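Local coordinates for cellobiose 2-epimerase (Spirochaeta thermophila DSM 6192, PDB 5ZIG), which probably catalyses the reversible epimerisation of cellobiose to 4-O-beta-D-glucopyranosyl-D-mannose, at residues A[9-14]-A[395-400]; A[257-262]-A[386-391]; A[327-332]-A[336-341]. All blocks are in the same frame, centred on the assembly; numbering follows the deposited sequence.

Interaction 1 of 3, residues A[9-14]-A[395-400]; sequences PTLRQI and RRIDTI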
loop_
_atom_site.group_PDB
_atom_site.type_symbol
_atom_site.label_atom_id
_atom_site.label_comp_id
_atom_site.label_asym_id
_atom_site.label_seq_id
_atom_site.Cartn_x
_atom_site.Cartn_y
_atom_site.Cartn_z
ATOM N N PRO A 9 -8.443 7.264 -27.053
ATOM C CA PRO A 9 -7.092 6.833 -27.456
ATOM C C PRO A 9 -6.038 7.042 -26.367
ATOM O O PRO A 9 -5.105 6.237 -26.271
ATOM C CB PRO A 9 -6.811 7.663 -28.725
ATOM C CG PRO A 9 -7.828 8.750 -28.737
ATOM C CD PRO A 9 -9.003 8.278 -27.965
ATOM N N THR A 10 -6.157 8.088 -25.542
ATOM C CA THR A 10 -5.226 8.279 -24.430
ATOM C C THR A 10 -5.296 7.118 -23.436
ATOM O O THR A 10 -4.261 6.619 -22.972
ATOM C CB THR A 10 -5.531 9.597 -23.714
ATOM O OG1 THR A 10 -5.952 10.577 -24.673
ATOM C CG2 THR A 10 -4.311 10.113 -22.957
ATOM N N LEU A 11 -6.513 6.674 -23.097
ATOM C CA LEU A 11 -6.655 5.587 -22.136
ATOM C C LEU A 11 -6.108 4.282 -22.702
ATOM O O LEU A 11 -5.434 3.529 -21.989
ATOM C CB LEU A 11 -8.123 5.430 -21.728
ATOM C CG LEU A 11 -8.718 6.590 -20.924
ATOM C CD1 LEU A 11 -10.215 6.374 -20.676
ATOM C CD2 LEU A 11 -7.979 6.779 -19.594
ATOM N N ARG A 12 -6.384 4.000 -23.980
ATOM C CA ARG A 12 -5.835 2.800 -24.612
ATOM C C ARG A 12 -4.317 2.830 -24.596
ATOM O O ARG A 12 -3.663 1.798 -24.415
ATOM C CB ARG A 12 -6.309 2.684 -26.064
ATOM C CG ARG A 12 -7.818 2.624 -26.271
ATOM C CD ARG A 12 -8.121 1.988 -27.624
ATOM N NE ARG A 12 -7.707 2.891 -28.700
ATOM C CZ ARG A 12 -8.504 3.808 -29.223
ATOM N NH1 ARG A 12 -9.746 3.941 -28.763
ATOM N NH2 ARG A 12 -8.068 4.590 -30.205
ATOM N N GLN A 13 -3.743 4.008 -24.823
ATOM C CA GLN A 13 -2.299 4.144 -24.759
ATOM C C GLN A 13 -1.785 3.804 -23.355
ATOM O O GLN A 13 -0.873 2.979 -23.198
ATOM C CB GLN A 13 -1.908 5.561 -25.194
ATOM C CG GLN A 13 -0.405 5.863 -25.241
ATOM C CD GLN A 13 0.392 4.794 -25.951
ATOM O OE1 GLN A 13 -0.103 4.137 -26.875
ATOM N NE2 GLN A 13 1.640 4.608 -25.524
ATOM N N ILE A 14 -2.393 4.397 -22.324
ATOM C CA ILE A 14 -1.910 4.211 -20.951
ATOM C C ILE A 14 -2.061 2.759 -20.515
ATOM O O ILE A 14 -1.174 2.187 -19.863
ATOM C CB ILE A 14 -2.647 5.170 -20.001
ATOM C CG1 ILE A 14 -2.168 6.589 -20.306
ATOM C CG2 ILE A 14 -2.450 4.750 -18.484
ATOM C CD1 ILE A 14 -3.031 7.679 -19.738
ATOM N N ARG A 395 -7.259 -2.999 -14.880
ATOM C CA ARG A 395 -8.631 -3.428 -14.670
ATOM C C ARG A 395 -9.596 -2.263 -14.764
ATOM O O ARG A 395 -10.687 -2.397 -15.332
ATOM C CB ARG A 395 -8.780 -4.115 -13.318
ATOM C CG ARG A 395 -9.865 -5.190 -13.323
ATOM C CD ARG A 395 -10.322 -5.504 -11.908
ATOM N NE ARG A 395 -10.682 -4.306 -11.150
ATOM C CZ ARG A 395 -9.971 -3.815 -10.140
ATOM N NH1 ARG A 395 -8.848 -4.419 -9.764
ATOM N NH2 ARG A 395 -10.368 -2.718 -9.502
ATOM N N ARG A 396 -9.218 -1.115 -14.203
ATOM C CA ARG A 396 -10.126 0.021 -14.176
ATOM C C ARG A 396 -10.257 0.648 -15.554
ATOM O O ARG A 396 -11.366 1.017 -15.967
ATOM C CB ARG A 396 -9.642 1.063 -13.172
ATOM C CG ARG A 396 -9.847 0.678 -11.711
ATOM C CD ARG A 396 -9.008 1.635 -10.840
ATOM N NE ARG A 396 -8.920 1.225 -9.441
ATOM C CZ ARG A 396 -9.798 1.571 -8.505
ATOM N NH1 ARG A 396 -10.840 2.335 -8.813
ATOM N NH2 ARG A 396 -9.635 1.145 -7.266
ATOM N N ILE A 397 -9.134 0.817 -16.265
ATOM C CA ILE A 397 -9.202 1.439 -17.584
ATOM C C ILE A 397 -10.007 0.564 -18.534
ATOM O O ILE A 397 -10.870 1.062 -19.270
ATOM C CB ILE A 397 -7.793 1.748 -18.124
ATOM C CG1 ILE A 397 -7.275 3.048 -17.507
ATOM C CG2 ILE A 397 -7.816 1.928 -19.629
ATOM C CD1 ILE A 397 -5.818 3.363 -17.876
ATOM N N ASP A 398 -9.777 -0.757 -18.495
ATOM C CA ASP A 398 -10.558 -1.698 -19.302
ATOM C C ASP A 398 -12.056 -1.533 -19.073
ATOM O O ASP A 398 -12.841 -1.484 -20.027
ATOM C CB ASP A 398 -10.165 -3.141 -18.979
ATOM C CG ASP A 398 -8.845 -3.546 -19.596
ATOM O OD1 ASP A 398 -8.216 -2.716 -20.279
ATOM O OD2 ASP A 398 -8.439 -4.707 -19.389
ATOM N N THR A 399 -12.470 -1.514 -17.802
ATOM C CA THR A 399 -13.875 -1.292 -17.457
ATOM C C THR A 399 -14.385 0.010 -18.059
ATOM O O THR A 399 -15.509 0.071 -18.576
ATOM C CB THR A 399 -14.036 -1.275 -15.934
ATOM O OG1 THR A 399 -13.936 -2.609 -15.430
ATOM C CG2 THR A 399 -15.388 -0.688 -15.532
ATOM N N ILE A 400 -13.561 1.057 -18.021
ATOM C CA ILE A 400 -13.963 2.331 -18.597
ATOM C C ILE A 400 -14.168 2.186 -20.104
ATOM O O ILE A 400 -15.201 2.584 -20.645
ATOM C CB ILE A 400 -12.929 3.421 -18.272
ATOM C CG1 ILE A 400 -12.897 3.700 -16.764
ATOM C CG2 ILE A 400 -13.225 4.694 -19.075
ATOM C CD1 ILE A 400 -11.967 4.843 -16.384
#
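Leu11 lies over the side chains of Ile397 and Ile400, one helical turn apart, and its two ends meet different partners. Its CB rests 4.1 Å from Ile397 CG2, while its CD1 reaches Ile400 CG2 at 3.8 Å, the Leu11 and Ile400 side chains crossing at about a right angle. Ile397 answers with both of its branches. With CG1 anti to the carbonyl carbon (chi1 -81°) and CG2 anti to the backbone N, the longer arm runs on until Ile397 CD1 meets Ile14 CG2 at 3.7 Å, again at nearly a right angle, whereas Ile397 CG2 stays 3.7 Å from Leu11 O. The short helix axes approach to 10.0 Å and run at 150° to each other, so the pairing is antiparallel and distinctly splayed; Leu11 and Ile397 mark the closest backbone point. In the (alpha/alpha)6 barrel expected for this family, helix 7-31 here packs against helix 384-402, the last one, and so joins the two ends of the chain. Helix 336-352 continues the apolar surface, Ile14 touching Cys342 and Trp345, and Ile400 touching Leu338. Across these segments there is no hydrogen bond: the side chains that meet are all aliphatic, with one backbone oxygen, Leu11 O, against Ile397 CG2, so the fit probably depends on the shapes of the side chains and on burying apolar surface.

Interaction 2 of 3, residues A[257-262]-A[386-391]; sequences ATWLLT and NSRACL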
loop_
_atom_site.group_PDB
_atom_site.type_symbol
_atom_site.label_atom_id
_atom_site.label_comp_id
_atom_site.label_asym_id
_atom_site.label_seq_id
_atom_site.Cartn_x
_atom_site.Cartn_y
_atom_site.Cartn_z
ATOM N N ALA A 257 -6.046 6.708 0.625
ATOM C CA ALA A 257 -7.168 6.279 1.460
ATOM C C ALA A 257 -8.485 6.333 0.696
ATOM O O ALA A 257 -9.339 5.463 0.882
ATOM C CB ALA A 257 -7.249 7.113 2.728
ATOM N N THR A 258 -8.650 7.318 -0.201
ATOM C CA THR A 258 -9.931 7.444 -0.893
ATOM C C THR A 258 -10.282 6.165 -1.638
ATOM O O THR A 258 -11.422 5.695 -1.560
ATOM C CB THR A 258 -9.923 8.631 -1.855
ATOM O OG1 THR A 258 -8.965 8.388 -2.882
ATOM C CG2 THR A 258 -9.586 9.922 -1.116
ATOM N N TRP A 259 -9.314 5.550 -2.322
ATOM C CA TRP A 259 -9.711 4.368 -3.057
ATOM C C TRP A 259 -9.708 3.112 -2.200
ATOM O O TRP A 259 -10.577 2.257 -2.397
ATOM C CB TRP A 259 -8.885 4.193 -4.327
ATOM C CG TRP A 259 -7.457 3.784 -4.232
ATOM C CD1 TRP A 259 -6.372 4.607 -4.089
ATOM C CD2 TRP A 259 -6.939 2.462 -4.401
ATOM N NE1 TRP A 259 -5.218 3.871 -4.125
ATOM C CE2 TRP A 259 -5.540 2.551 -4.325
ATOM C CE3 TRP A 259 -7.531 1.209 -4.630
ATOM C CZ2 TRP A 259 -4.715 1.431 -4.429
ATOM C CZ3 TRP A 259 -6.718 0.109 -4.750
ATOM C CH2 TRP A 259 -5.319 0.222 -4.640
ATOM N N LEU A 260 -8.769 2.972 -1.245
ATOM C CA LEU A 260 -8.858 1.866 -0.283
ATOM C C LEU A 260 -10.150 1.942 0.522
ATOM O O LEU A 260 -10.791 0.916 0.777
ATOM C CB LEU A 260 -7.647 1.845 0.653
ATOM C CG LEU A 260 -6.399 1.237 0.008
ATOM C CD1 LEU A 260 -5.200 1.374 0.911
ATOM C CD2 LEU A 260 -6.669 -0.217 -0.355
ATOM N N LEU A 261 -10.550 3.148 0.925
ATOM C CA LEU A 261 -11.811 3.297 1.640
ATOM C C LEU A 261 -12.973 2.884 0.747
ATOM O O LEU A 261 -13.883 2.167 1.186
ATOM C CB LEU A 261 -11.991 4.734 2.116
ATOM C CG LEU A 261 -11.484 5.174 3.494
ATOM C CD1 LEU A 261 -10.054 4.803 3.733
ATOM C CD2 LEU A 261 -11.664 6.671 3.611
ATOM N N THR A 262 -12.949 3.326 -0.517
ATOM C CA THR A 262 -13.956 2.926 -1.493
ATOM C C THR A 262 -14.055 1.408 -1.609
ATOM O O THR A 262 -15.155 0.853 -1.555
ATOM C CB THR A 262 -13.658 3.556 -2.875
ATOM O OG1 THR A 262 -13.858 4.986 -2.837
ATOM C CG2 THR A 262 -14.535 2.928 -3.934
ATOM N N ASN A 386 3.819 0.203 -7.168
ATOM C CA ASN A 386 3.828 0.309 -8.602
ATOM C C ASN A 386 3.177 -0.860 -9.338
ATOM O O ASN A 386 2.455 -0.610 -10.243
ATOM C CB ASN A 386 5.200 0.732 -9.178
ATOM C CG ASN A 386 6.325 -0.238 -8.883
ATOM O OD1 ASN A 386 6.120 -1.311 -8.382
ATOM N ND2 ASN A 386 7.534 0.157 -9.247
ATOM N N SER A 387 3.412 -2.099 -8.940
ATOM C CA SER A 387 2.750 -3.199 -9.559
ATOM C C SER A 387 1.252 -3.066 -9.340
ATOM O O SER A 387 0.507 -3.305 -10.237
ATOM C CB SER A 387 3.138 -4.526 -9.023
ATOM O OG SER A 387 4.365 -4.961 -9.471
ATOM N N ARG A 388 0.831 -2.769 -8.120
ATOM C CA ARG A 388 -0.593 -2.586 -7.885
ATOM C C ARG A 388 -1.166 -1.522 -8.808
ATOM O O ARG A 388 -2.259 -1.695 -9.362
ATOM C CB ARG A 388 -0.862 -2.197 -6.433
ATOM C CG ARG A 388 -2.375 -2.105 -6.104
ATOM C CD ARG A 388 -2.652 -2.063 -4.597
ATOM N NE ARG A 388 -2.189 -0.816 -3.981
ATOM C CZ ARG A 388 -2.436 -0.443 -2.721
ATOM N NH1 ARG A 388 -3.169 -1.207 -1.915
ATOM N NH2 ARG A 388 -1.946 0.700 -2.260
ATOM N N ALA A 389 -0.452 -0.403 -8.958
ATOM C CA ALA A 389 -0.961 0.700 -9.756
ATOM C C ALA A 389 -1.147 0.271 -11.190
ATOM O O ALA A 389 -2.097 0.695 -11.843
ATOM C CB ALA A 389 -0.025 1.904 -9.659
ATOM N N CYS A 390 -0.296 -0.637 -11.662
ATOM C CA CYS A 390 -0.450 -1.181 -13.004
ATOM C C CYS A 390 -1.639 -2.135 -13.081
ATOM O O CYS A 390 -2.430 -2.077 -14.033
ATOM C CB CYS A 390 0.840 -1.893 -13.426
ATOM S SG CYS A 390 2.285 -0.832 -13.645
ATOM N N LEU A 391 -1.773 -3.029 -12.092
ATOM C CA LEU A 391 -2.896 -3.966 -12.082
ATOM C C LEU A 391 -4.220 -3.243 -11.870
ATOM O O LEU A 391 -5.205 -3.525 -12.555
ATOM C CB LEU A 391 -2.694 -5.032 -11.003
ATOM C CG LEU A 391 -1.581 -6.042 -11.323
ATOM C CD1 LEU A 391 -1.089 -6.712 -10.045
ATOM C CD2 LEU A 391 -2.021 -7.086 -12.359
#
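Arg388 can be traced outward toward the indole of Trp259. From CB, which points at helix 251-269, CG stands anti to the backbone N (chi1 -175°) and comes 4.0 Å from Trp259 CH2. Arg388 CD lies in the indole plane at its edge, 3.5 Å from Trp259 CH2. A bend at chi3 then turns the guanidinium so that its face receives the benzo edge: Arg388 NE is 3.4 Å from Trp259 CH2, and Arg388 CZ is 3.4 Å from Trp259 CZ2, which sits over the centre of the guanidinium group. The two planes are 71° apart, so the ring meets the cation edge-on and no parallel stack forms. At the tip Arg388 NH2 keeps 3.6 Å from Trp259 CZ2, while Arg388 NH1 approaches Leu260 CD2 at 4.0 Å. The polar rims look elsewhere. NH1 forms a salt bridge with Glu199, and NH2 with Glu320 and Glu256; Glu320 also accepts from Trp259 NE1 through its other carboxylate oxygen, so that it holds both the indole and the guanidinium. The contact thus lies near the middle of the barrel, where helices 251-269 and 384-402 are bridged by side chains and helices 191-208, 315-332 and 57-73 supply Glu199, Glu320 and Trp65 around the arginine.

Interaction 3 of 3, residues A[327-332]-A[336-341]; sequences NAYSLF and RYLDHA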
loop_
_atom_site.group_PDB
_atom_site.type_symbol
_atom_site.label_atom_id
_atom_site.label_comp_id
_atom_site.label_asym_id
_atom_site.label_seq_id
_atom_site.Cartn_x
_atom_site.Cartn_y
_atom_site.Cartn_z
ATOM N N ASN A 327 -10.179 6.027 -9.641
ATOM C CA ASN A 327 -11.273 5.700 -8.738
ATOM C C ASN A 327 -12.257 6.855 -8.623
ATOM O O ASN A 327 -13.465 6.639 -8.545
ATOM C CB ASN A 327 -10.705 5.347 -7.355
ATOM C CG ASN A 327 -11.761 4.811 -6.416
ATOM O OD1 ASN A 327 -12.287 3.718 -6.603
ATOM N ND2 ASN A 327 -12.074 5.584 -5.399
ATOM N N ALA A 328 -11.745 8.087 -8.565
ATOM C CA ALA A 328 -12.608 9.250 -8.413
ATOM C C ALA A 328 -13.473 9.482 -9.644
ATOM O O ALA A 328 -14.580 10.026 -9.528
ATOM C CB ALA A 328 -11.772 10.494 -8.139
ATOM N N TYR A 329 -12.978 9.120 -10.826
ATOM C CA TYR A 329 -13.829 9.180 -12.004
ATOM C C TYR A 329 -14.981 8.185 -11.876
ATOM O O TYR A 329 -16.147 8.554 -12.015
ATOM C CB TYR A 329 -13.021 8.912 -13.269
ATOM C CG TYR A 329 -13.911 8.736 -14.490
ATOM C CD1 TYR A 329 -14.555 9.823 -15.075
ATOM C CD2 TYR A 329 -14.127 7.479 -15.036
ATOM C CE1 TYR A 329 -15.388 9.654 -16.181
ATOM C CE2 TYR A 329 -14.961 7.302 -16.133
ATOM C CZ TYR A 329 -15.582 8.387 -16.705
ATOM O OH TYR A 329 -16.393 8.182 -17.809
ATOM N N SER A 330 -14.669 6.922 -11.566
ATOM C CA SER A 330 -15.709 5.904 -11.461
ATOM C C SER A 330 -16.734 6.247 -10.393
ATOM O O SER A 330 -17.886 5.822 -10.488
ATOM C CB SER A 330 -15.087 4.543 -11.167
ATOM O OG SER A 330 -14.237 4.152 -12.232
ATOM N N LEU A 331 -16.342 7.018 -9.380
ATOM C CA LEU A 331 -17.275 7.361 -8.314
ATOM C C LEU A 331 -18.173 8.524 -8.709
ATOM O O LEU A 331 -19.386 8.477 -8.484
ATOM C CB LEU A 331 -16.518 7.716 -7.032
ATOM C CG LEU A 331 -15.984 6.611 -6.137
ATOM C CD1 LEU A 331 -15.434 7.234 -4.864
ATOM C CD2 LEU A 331 -17.064 5.581 -5.818
ATOM N N PHE A 332 -17.597 9.580 -9.282
ATOM C CA PHE A 332 -18.320 10.821 -9.502
ATOM C C PHE A 332 -18.513 11.145 -10.978
ATOM O O PHE A 332 -19.154 12.153 -11.299
ATOM C CB PHE A 332 -17.599 11.971 -8.780
ATOM C CG PHE A 332 -17.380 11.713 -7.304
ATOM C CD1 PHE A 332 -18.444 11.779 -6.406
ATOM C CD2 PHE A 332 -16.120 11.377 -6.815
ATOM C CE1 PHE A 332 -18.250 11.535 -5.046
ATOM C CE2 PHE A 332 -15.923 11.123 -5.465
ATOM C CZ PHE A 332 -16.992 11.201 -4.578
ATOM N N ARG A 336 -12.637 15.076 -15.633
ATOM C CA ARG A 336 -11.417 15.779 -15.249
ATOM C C ARG A 336 -10.523 14.934 -14.341
ATOM O O ARG A 336 -9.300 15.128 -14.331
ATOM C CB ARG A 336 -11.771 17.105 -14.564
ATOM C CG ARG A 336 -10.566 17.936 -14.158
ATOM C CD ARG A 336 -10.826 19.422 -14.288
ATOM N NE ARG A 336 -9.667 20.198 -13.855
ATOM C CZ ARG A 336 -8.587 20.403 -14.605
ATOM N NH1 ARG A 336 -8.526 19.894 -15.830
ATOM N NH2 ARG A 336 -7.572 21.118 -14.131
ATOM N N TYR A 337 -11.103 13.998 -13.590
ATOM C CA TYR A 337 -10.280 13.102 -12.786
ATOM C C TYR A 337 -9.408 12.221 -13.669
ATOM O O TYR A 337 -8.255 11.940 -13.326
ATOM C CB TYR A 337 -11.155 12.257 -11.863
ATOM C CG TYR A 337 -11.655 13.026 -10.671
ATOM C CD1 TYR A 337 -10.773 13.601 -9.766
ATOM C CD2 TYR A 337 -13.016 13.184 -10.452
ATOM C CE1 TYR A 337 -11.236 14.329 -8.671
ATOM C CE2 TYR A 337 -13.487 13.904 -9.377
ATOM C CZ TYR A 337 -12.601 14.472 -8.482
ATOM O OH TYR A 337 -13.102 15.183 -7.405
ATOM N N LEU A 338 -9.925 11.818 -14.832
ATOM C CA LEU A 338 -9.118 11.063 -15.783
ATOM C C LEU A 338 -7.982 11.915 -16.352
ATOM O O LEU A 338 -6.877 11.407 -16.577
ATOM C CB LEU A 338 -10.000 10.522 -16.910
ATOM C CG LEU A 338 -11.045 9.466 -16.535
ATOM C CD1 LEU A 338 -11.833 8.986 -17.749
ATOM C CD2 LEU A 338 -10.381 8.288 -15.801
ATOM N N ASP A 339 -8.245 13.204 -16.616
ATOM C CA ASP A 339 -7.180 14.115 -17.029
ATOM C C ASP A 339 -6.035 14.078 -16.024
ATOM O O ASP A 339 -4.853 14.005 -16.394
ATOM C CB ASP A 339 -7.712 15.552 -17.152
ATOM C CG ASP A 339 -8.740 15.730 -18.277
ATOM O OD1 ASP A 339 -8.676 14.995 -19.278
ATOM O OD2 ASP A 339 -9.620 16.610 -18.156
ATOM N N HIS A 340 -6.390 14.114 -14.745
ATOM C CA HIS A 340 -5.408 14.109 -13.675
ATOM C C HIS A 340 -4.608 12.807 -13.675
ATOM O O HIS A 340 -3.374 12.828 -13.722
ATOM C CB HIS A 340 -6.139 14.357 -12.346
ATOM C CG HIS A 340 -6.695 15.751 -12.220
ATOM N ND1 HIS A 340 -6.045 16.866 -12.720
ATOM C CD2 HIS A 340 -7.835 16.212 -11.650
ATOM C CE1 HIS A 340 -6.756 17.949 -12.450
ATOM N NE2 HIS A 340 -7.844 17.579 -11.798
ATOM N N ALA A 341 -5.299 11.662 -13.661
ATOM C CA ALA A 341 -4.629 10.366 -13.763
ATOM C C ALA A 341 -3.653 10.331 -14.937
ATOM O O ALA A 341 -2.477 9.996 -14.773
ATOM C CB ALA A 341 -5.654 9.246 -13.910
#
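Helices 327-332 and 336-341 run antiparallel at 173°, their axes 8.3 Å apart and the CA atoms of Tyr329 and Tyr337 only 5.3 Å from each other. This is an antiparallel helical hairpin, as expected in the (alpha/alpha)6 barrel of this family, with just three residues in the connection. Two CH-pi contacts carry it, and they work in opposite directions. Ala328, from the first helix, sets its CB over the centre of the Tyr337 ring, 3.6 Å from the centroid. From the second helix, Leu338 CD1 stands 3.6 Å above the centroid of the Tyr329 ring, just 2° off the normal, and Leu338 CG comes equally close to Tyr329 CG. The Tyr329 ring is brought alongside by its first torsion, which places CG anti to the backbone N (chi1 170°). Between the two aromatic contacts the helices touch at their stems, Tyr329 CB to Tyr337 CB at 4.1 Å. With an alanine here in place of Tyr329, Leu338 would probably lose the aromatic face it rests on and a gap would be likely to open beside Ile400, which packs on the same ring. Met285 of helix 275-294 touches both Ala328 and Tyr337, extending the apolar layer to a third helix. Toward the turn the packing thins, the last contact being Phe332 CD2 to Tyr337 CE2 at 4.5 Å.

In the fold
All three are buried contacts, but they lie at different distances from the centre of the chain: interaction 2 is centred about 7 Å from it, interactions 1 and 3 about 22 and 20 Å. The chemistry changes accordingly. Near the middle a cationic side chain and an indole meet among carboxylates, while the outer two contacts are apolar, aliphatic in interaction 1 and partly aromatic in interaction 3. Interactions 1 and 2 share helix 384-402; interactions 1 and 3 meet through apolar side chains. Asn327 links all three, its OD1 probably bonded to Arg396 NH1 and its ND2 to Thr262 OG1. Along the chain, interaction 3 nests inside 2, and 2 inside 1.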